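Local coordinates for protein type I site-specific restriction-modification system, R (Restriction) subunit (PDB 3H1T) that is probably the ATP-binding, DNA-translocating and cleaving subunit of a type I restriction enzyme, present here as an N-terminal fragment with its helicase-like motor domains, at residues 442-447 and 520-525; 474-479 and 502-507. All blocks are in the same frame, centred on the assembly; numbering follows the deposited sequence.

Contact 1 (442-447 and 520-525); sequences TIVFCV and NVVLAR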
loop_
_atom_site.group_PDB
_atom_site.type_symbol
_atom_site.label_atom_id
_atom_site.label_comp_id
_atom_site.label_asym_id
_atom_site.label_seq_id
_atom_site.Cartn_x
_atom_site.Cartn_y
_atom_site.Cartn_z
ATOM N N THR A 442 -14.235 -15.329 6.660
ATOM C CA THR A 442 -15.072 -14.495 5.796
ATOM C C THR A 442 -15.687 -13.273 6.479
ATOM O O THR A 442 -16.018 -13.326 7.657
ATOM C CB THR A 442 -16.236 -15.348 5.248
ATOM O OG1 THR A 442 -15.702 -16.488 4.567
ATOM C CG2 THR A 442 -17.112 -14.540 4.313
ATOM N N ILE A 443 -15.864 -12.189 5.730
ATOM C CA ILE A 443 -16.474 -10.967 6.257
ATOM C C ILE A 443 -17.631 -10.596 5.343
ATOM O O ILE A 443 -17.456 -10.503 4.134
ATOM C CB ILE A 443 -15.479 -9.764 6.289
ATOM C CG1 ILE A 443 -14.275 -10.081 7.178
ATOM C CG2 ILE A 443 -16.177 -8.524 6.876
ATOM C CD1 ILE A 443 -13.203 -9.014 7.145
ATOM N N VAL A 444 -18.815 -10.376 5.900
ATOM C CA VAL A 444 -19.967 -10.026 5.073
ATOM C C VAL A 444 -20.452 -8.619 5.372
ATOM O O VAL A 444 -20.879 -8.322 6.482
ATOM C CB VAL A 444 -21.142 -11.028 5.291
ATOM C CG1 VAL A 444 -22.307 -10.718 4.330
ATOM C CG2 VAL A 444 -20.659 -12.437 5.074
ATOM N N PHE A 445 -20.385 -7.758 4.369
ATOM C CA PHE A 445 -20.796 -6.375 4.532
ATOM C C PHE A 445 -22.269 -6.170 4.212
ATOM O O PHE A 445 -22.678 -6.182 3.048
ATOM C CB PHE A 445 -19.928 -5.483 3.652
ATOM C CG PHE A 445 -18.506 -5.401 4.113
ATOM C CD1 PHE A 445 -18.134 -4.486 5.089
ATOM C CD2 PHE A 445 -17.555 -6.292 3.628
ATOM C CE1 PHE A 445 -16.832 -4.460 5.585
ATOM C CE2 PHE A 445 -16.246 -6.272 4.117
ATOM C CZ PHE A 445 -15.886 -5.351 5.099
ATOM N N CYS A 446 -23.060 -5.950 5.257
ATOM C CA CYS A 446 -24.497 -5.770 5.112
ATOM C C CYS A 446 -24.942 -4.310 5.083
ATOM O O CYS A 446 -24.141 -3.392 5.294
ATOM C CB CYS A 446 -25.205 -6.524 6.236
ATOM S SG CYS A 446 -24.629 -8.266 6.366
ATOM N N VAL A 447 -26.228 -4.105 4.824
ATOM C CA VAL A 447 -26.831 -2.777 4.736
ATOM C C VAL A 447 -26.792 -1.949 6.024
ATOM O O VAL A 447 -26.387 -0.794 6.000
ATOM C CB VAL A 447 -28.283 -2.894 4.238
ATOM C CG1 VAL A 447 -28.909 -1.520 4.122
ATOM C CG2 VAL A 447 -28.290 -3.614 2.889
ATOM N N ASN A 520 -12.457 -14.637 2.169
ATOM C CA ASN A 520 -13.677 -14.280 1.435
ATOM C C ASN A 520 -14.171 -12.907 1.848
ATOM O O ASN A 520 -14.332 -12.632 3.026
ATOM C CB ASN A 520 -14.836 -15.263 1.691
ATOM C CG ASN A 520 -14.552 -16.670 1.215
ATOM O OD1 ASN A 520 -13.992 -16.884 0.140
ATOM N ND2 ASN A 520 -14.975 -17.646 2.009
ATOM N N VAL A 521 -14.419 -12.047 0.874
ATOM C CA VAL A 521 -14.935 -10.713 1.140
ATOM C C VAL A 521 -16.309 -10.693 0.481
ATOM O O VAL A 521 -16.421 -10.791 -0.741
ATOM C CB VAL A 521 -14.011 -9.621 0.537
ATOM C CG1 VAL A 521 -14.723 -8.268 0.554
ATOM C CG2 VAL A 521 -12.712 -9.513 1.348
ATOM N N VAL A 522 -17.358 -10.565 1.286
ATOM C CA VAL A 522 -18.722 -10.606 0.770
ATOM C C VAL A 522 -19.540 -9.305 0.768
ATOM O O VAL A 522 -19.693 -8.646 1.796
ATOM C CB VAL A 522 -19.516 -11.691 1.534
ATOM C CG1 VAL A 522 -20.861 -11.919 0.879
ATOM C CG2 VAL A 522 -18.707 -12.992 1.565
ATOM N N LEU A 523 -20.101 -8.971 -0.386
ATOM C CA LEU A 523 -20.895 -7.752 -0.552
ATOM C C LEU A 523 -22.420 -7.950 -0.505
ATOM O O LEU A 523 -23.006 -8.567 -1.395
ATOM C CB LEU A 523 -20.530 -7.088 -1.884
ATOM C CG LEU A 523 -19.120 -6.549 -2.084
ATOM C CD1 LEU A 523 -18.988 -5.987 -3.494
ATOM C CD2 LEU A 523 -18.848 -5.462 -1.070
ATOM N N ALA A 524 -23.060 -7.414 0.525
ATOM C CA ALA A 524 -24.508 -7.533 0.651
ATOM C C ALA A 524 -25.051 -6.176 1.027
ATOM O O ALA A 524 -25.960 -6.058 1.836
ATOM C CB ALA A 524 -24.873 -8.550 1.717
ATOM N N ARG A 525 -24.491 -5.150 0.413
ATOM C CA ARG A 525 -24.898 -3.798 0.714
ATOM C C ARG A 525 -24.691 -2.862 -0.454
ATOM O O ARG A 525 -24.005 -3.184 -1.420
ATOM C CB ARG A 525 -24.081 -3.278 1.892
ATOM C CG ARG A 525 -22.643 -2.996 1.517
ATOM C CD ARG A 525 -21.877 -2.519 2.703
ATOM N NE ARG A 525 -22.656 -1.534 3.434
ATOM C CZ ARG A 525 -22.165 -0.392 3.887
ATOM N NH1 ARG A 525 -20.891 -0.096 3.678
ATOM N NH2 ARG A 525 -22.945 0.447 4.547
#

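Contact 2 (474-479 and 502-507); sequences VARVTS and ILTTSQ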
loop_
_atom_site.group_PDB
_atom_site.type_symbol
_atom_site.label_atom_id
_atom_site.label_comp_id
_atom_site.label_asym_id
_atom_site.label_seq_id
_atom_site.Cartn_x
_atom_site.Cartn_y
_atom_site.Cartn_z
ATOM N N VAL A 474 -20.239 -17.839 13.524
ATOM C CA VAL A 474 -20.589 -16.589 12.873
ATOM C C VAL A 474 -20.711 -15.600 14.006
ATOM O O VAL A 474 -21.128 -15.955 15.107
ATOM C CB VAL A 474 -21.952 -16.592 12.177
ATOM C CG1 VAL A 474 -22.041 -15.349 11.301
ATOM C CG2 VAL A 474 -22.157 -17.852 11.364
ATOM N N ALA A 475 -20.340 -14.359 13.752
ATOM C CA ALA A 475 -20.440 -13.360 14.785
ATOM C C ALA A 475 -20.631 -12.024 14.117
ATOM O O ALA A 475 -20.143 -11.785 13.013
ATOM C CB ALA A 475 -19.179 -13.355 15.640
ATOM N N ARG A 476 -21.368 -11.158 14.788
ATOM C CA ARG A 476 -21.615 -9.831 14.285
ATOM C C ARG A 476 -20.708 -8.826 14.993
ATOM O O ARG A 476 -20.585 -8.839 16.220
ATOM C CB ARG A 476 -23.077 -9.455 14.503
ATOM C CG ARG A 476 -23.339 -7.979 14.281
ATOM C CD ARG A 476 -24.817 -7.659 14.227
ATOM N NE ARG A 476 -25.378 -7.479 15.558
ATOM C CZ ARG A 476 -26.168 -6.468 15.898
ATOM N NH1 ARG A 476 -26.503 -5.536 15.011
ATOM N NH2 ARG A 476 -26.601 -6.370 17.138
ATOM N N VAL A 477 -20.045 -7.981 14.208
ATOM C CA VAL A 477 -19.182 -6.938 14.750
ATOM C C VAL A 477 -19.772 -5.612 14.291
ATOM O O VAL A 477 -19.605 -5.194 13.138
ATOM C CB VAL A 477 -17.727 -7.053 14.242
ATOM C CG1 VAL A 477 -16.971 -5.780 14.585
ATOM C CG2 VAL A 477 -17.032 -8.260 14.875
ATOM N N THR A 478 -20.471 -4.961 15.206
ATOM C CA THR A 478 -21.118 -3.703 14.911
ATOM C C THR A 478 -20.996 -2.809 16.127
ATOM O O THR A 478 -20.545 -3.260 17.179
ATOM C CB THR A 478 -22.611 -3.936 14.588
ATOM O OG1 THR A 478 -23.302 -2.695 14.627
ATOM C CG2 THR A 478 -23.247 -4.848 15.602
ATOM N N SER A 479 -21.391 -1.548 15.989
ATOM C CA SER A 479 -21.303 -0.617 17.111
ATOM C C SER A 479 -22.175 -1.080 18.272
ATOM O O SER A 479 -21.803 -0.941 19.434
ATOM C CB SER A 479 -21.744 0.779 16.677
ATOM O OG SER A 479 -21.223 1.100 15.394
ATOM N N ILE A 502 -16.983 -16.405 10.169
ATOM C CA ILE A 502 -17.725 -15.358 9.487
ATOM C C ILE A 502 -18.067 -14.193 10.391
ATOM O O ILE A 502 -18.640 -14.388 11.456
ATOM C CB ILE A 502 -19.110 -15.836 8.990
ATOM C CG1 ILE A 502 -19.058 -17.295 8.529
ATOM C CG2 ILE A 502 -19.592 -14.896 7.903
ATOM C CD1 ILE A 502 -18.270 -17.502 7.327
ATOM N N LEU A 503 -17.737 -12.984 9.966
ATOM C CA LEU A 503 -18.092 -11.800 10.727
ATOM C C LEU A 503 -19.057 -11.011 9.846
ATOM O O LEU A 503 -18.839 -10.890 8.639
ATOM C CB LEU A 503 -16.875 -10.910 11.015
ATOM C CG LEU A 503 -15.745 -11.285 11.983
ATOM C CD1 LEU A 503 -14.798 -10.084 12.119
ATOM C CD2 LEU A 503 -16.323 -11.647 13.336
ATOM N N THR A 504 -20.136 -10.504 10.425
ATOM C CA THR A 504 -21.066 -9.697 9.657
ATOM C C THR A 504 -20.921 -8.301 10.253
ATOM O O THR A 504 -20.660 -8.147 11.454
ATOM C CB THR A 504 -22.519 -10.176 9.803
ATOM O OG1 THR A 504 -22.936 -10.025 11.160
ATOM C CG2 THR A 504 -22.632 -11.635 9.416
ATOM N N THR A 505 -21.065 -7.293 9.411
ATOM C CA THR A 505 -20.948 -5.925 9.851
ATOM C C THR A 505 -21.684 -5.085 8.812
ATOM O O THR A 505 -22.312 -5.621 7.904
ATOM C CB THR A 505 -19.465 -5.516 9.876
ATOM O OG1 THR A 505 -19.328 -4.221 10.454
ATOM C CG2 THR A 505 -18.920 -5.496 8.465
ATOM N N SER A 506 -21.629 -3.775 8.967
ATOM C CA SER A 506 -22.255 -2.896 8.002
ATOM C C SER A 506 -21.199 -1.871 7.563
ATOM O O SER A 506 -20.725 -1.896 6.411
ATOM C CB SER A 506 -23.486 -2.214 8.615
ATOM O OG SER A 506 -23.252 -1.828 9.957
ATOM N N GLN A 507 -20.797 -1.014 8.501
ATOM C CA GLN A 507 -19.815 0.029 8.237
ATOM C C GLN A 507 -18.492 -0.130 9.006
ATOM O O GLN A 507 -17.418 -0.051 8.411
ATOM C CB GLN A 507 -20.429 1.391 8.552
ATOM C CG GLN A 507 -19.681 2.551 7.926
ATOM C CD GLN A 507 -19.802 2.572 6.404
ATOM O OE1 GLN A 507 -20.835 2.195 5.850
ATOM N NE2 GLN A 507 -18.750 3.032 5.725
#

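Contact 1 (442-447 and 520-525)
Two parallel strands inside the sheet of the second RecA-like domain meet here, T442 to C446 running beside N520 to A524, with F445 and V522 at the middle. Their short segments cross at -16°. Backbone bonds run alternately from strand to strand: I443 N gives to N520 O, V522 N to I443 O at 2.9 Å, F445 N to V522 O at 2.8 Å, and A524 N to F445 O.

At the start of the pair the amide of N520 lends ND2 to T442 OG1 at 2.9 Å, the hydroxyl oxygen lying 11° out of the amide plane. With OG1 beside its own backbone N (chi1 -56°), T442 turns the hydroxyl to this amide and the methyl CG2 to V522 CG2, 3.5 Å away. OG1 is also bonded to A440 O, and N520 OD1 to N553, which helps fix the amide's rotation. V444 and V522 lie alongside each other, V444 CG2 being 3.8 Å from V522 CB. Such beta-branched residues suit an extended strand, and both pack on L429 of helix 422-436.

On the face of I443 and V521, the F445 ring has V522 O at its edge, while F445 CB meets R525 CD at 3.7 Å. F445 and V521 both pack on I536 of helix 530-537, a large apolar ring suiting the space between sheet and helix. R525 bends at chi3 and brings NE 3.0 Å from C446 O, and its guanidinium reaches E532 in a salt bridge and Q507 in a hydrogen bond. Parallel hydrophobic strands with helices packed on both faces, and loops that leave the strands at their C-terminal ends, are characteristic of the RecA-like fold of superfamily 2 helicases.

Contact 2 (474-479 and 502-507)
V477 CG2 rests against L503 CD2 at 3.8 Å, and the same leucine methyl reaches A475 CB at 4.0 Å. L503 has CG beside its backbone N (chi1 -70°), a posture that leans its branched end toward the neighbouring strand; the small A475 leaves room for it. On the other face V474 CG1 lies 3.8 Å from I502 CB, the two side chains meeting at a slant.

The backbones are joined by A475 N to I502 O, by T504 N to A475 O in the carbonyl plane, and by V477 N to T504 O at 2.8 Å, nearly straight at 169°. Beyond the last of these a side chain takes over: T505 OG1, anti to its own backbone N (chi1 -173°), donates to V477 O at 2.9 Å, almost in line with the carbonyl bond.

These parallel strands belong to a beta-alpha-beta unit whose connecting helix 482-493 lies over the face of A475 and L503; L489 touches both V477 and L503. Strand 474-476 is outermost in the sheet within this chain.

T504 OG1 lies 3.4 Å from R476 CB, and that hydroxyl is bonded to A452 O of helix 449-462. The aliphatic start of R476 crosses the threonine at a slant, while its bent end leads away to a salt bridge with E481, with T478 CG2 over one face of the guanidinium, off toward its rim.

From the N terminus, strand 441-446 comes first, followed by helix 449-462 and then strand 474-476. Helix 482-493 carries the chain on to strand 502-505, and contact 2 closes this short loop. The chain then enters strand 518-524, whose pairing with 441-446 closes the larger loop of contact 1, so contact 2 is nested within contact 1. In the sheet the order is 474-476, 502-505, 441-446, 518-524. Strands 502-505 and 441-446 are direct neighbours, probably hydrogen-bonded through V444 N to L503 O and C446 N to T505 O, which unites the contacts. Past the strands, R525 also packs against S506 O.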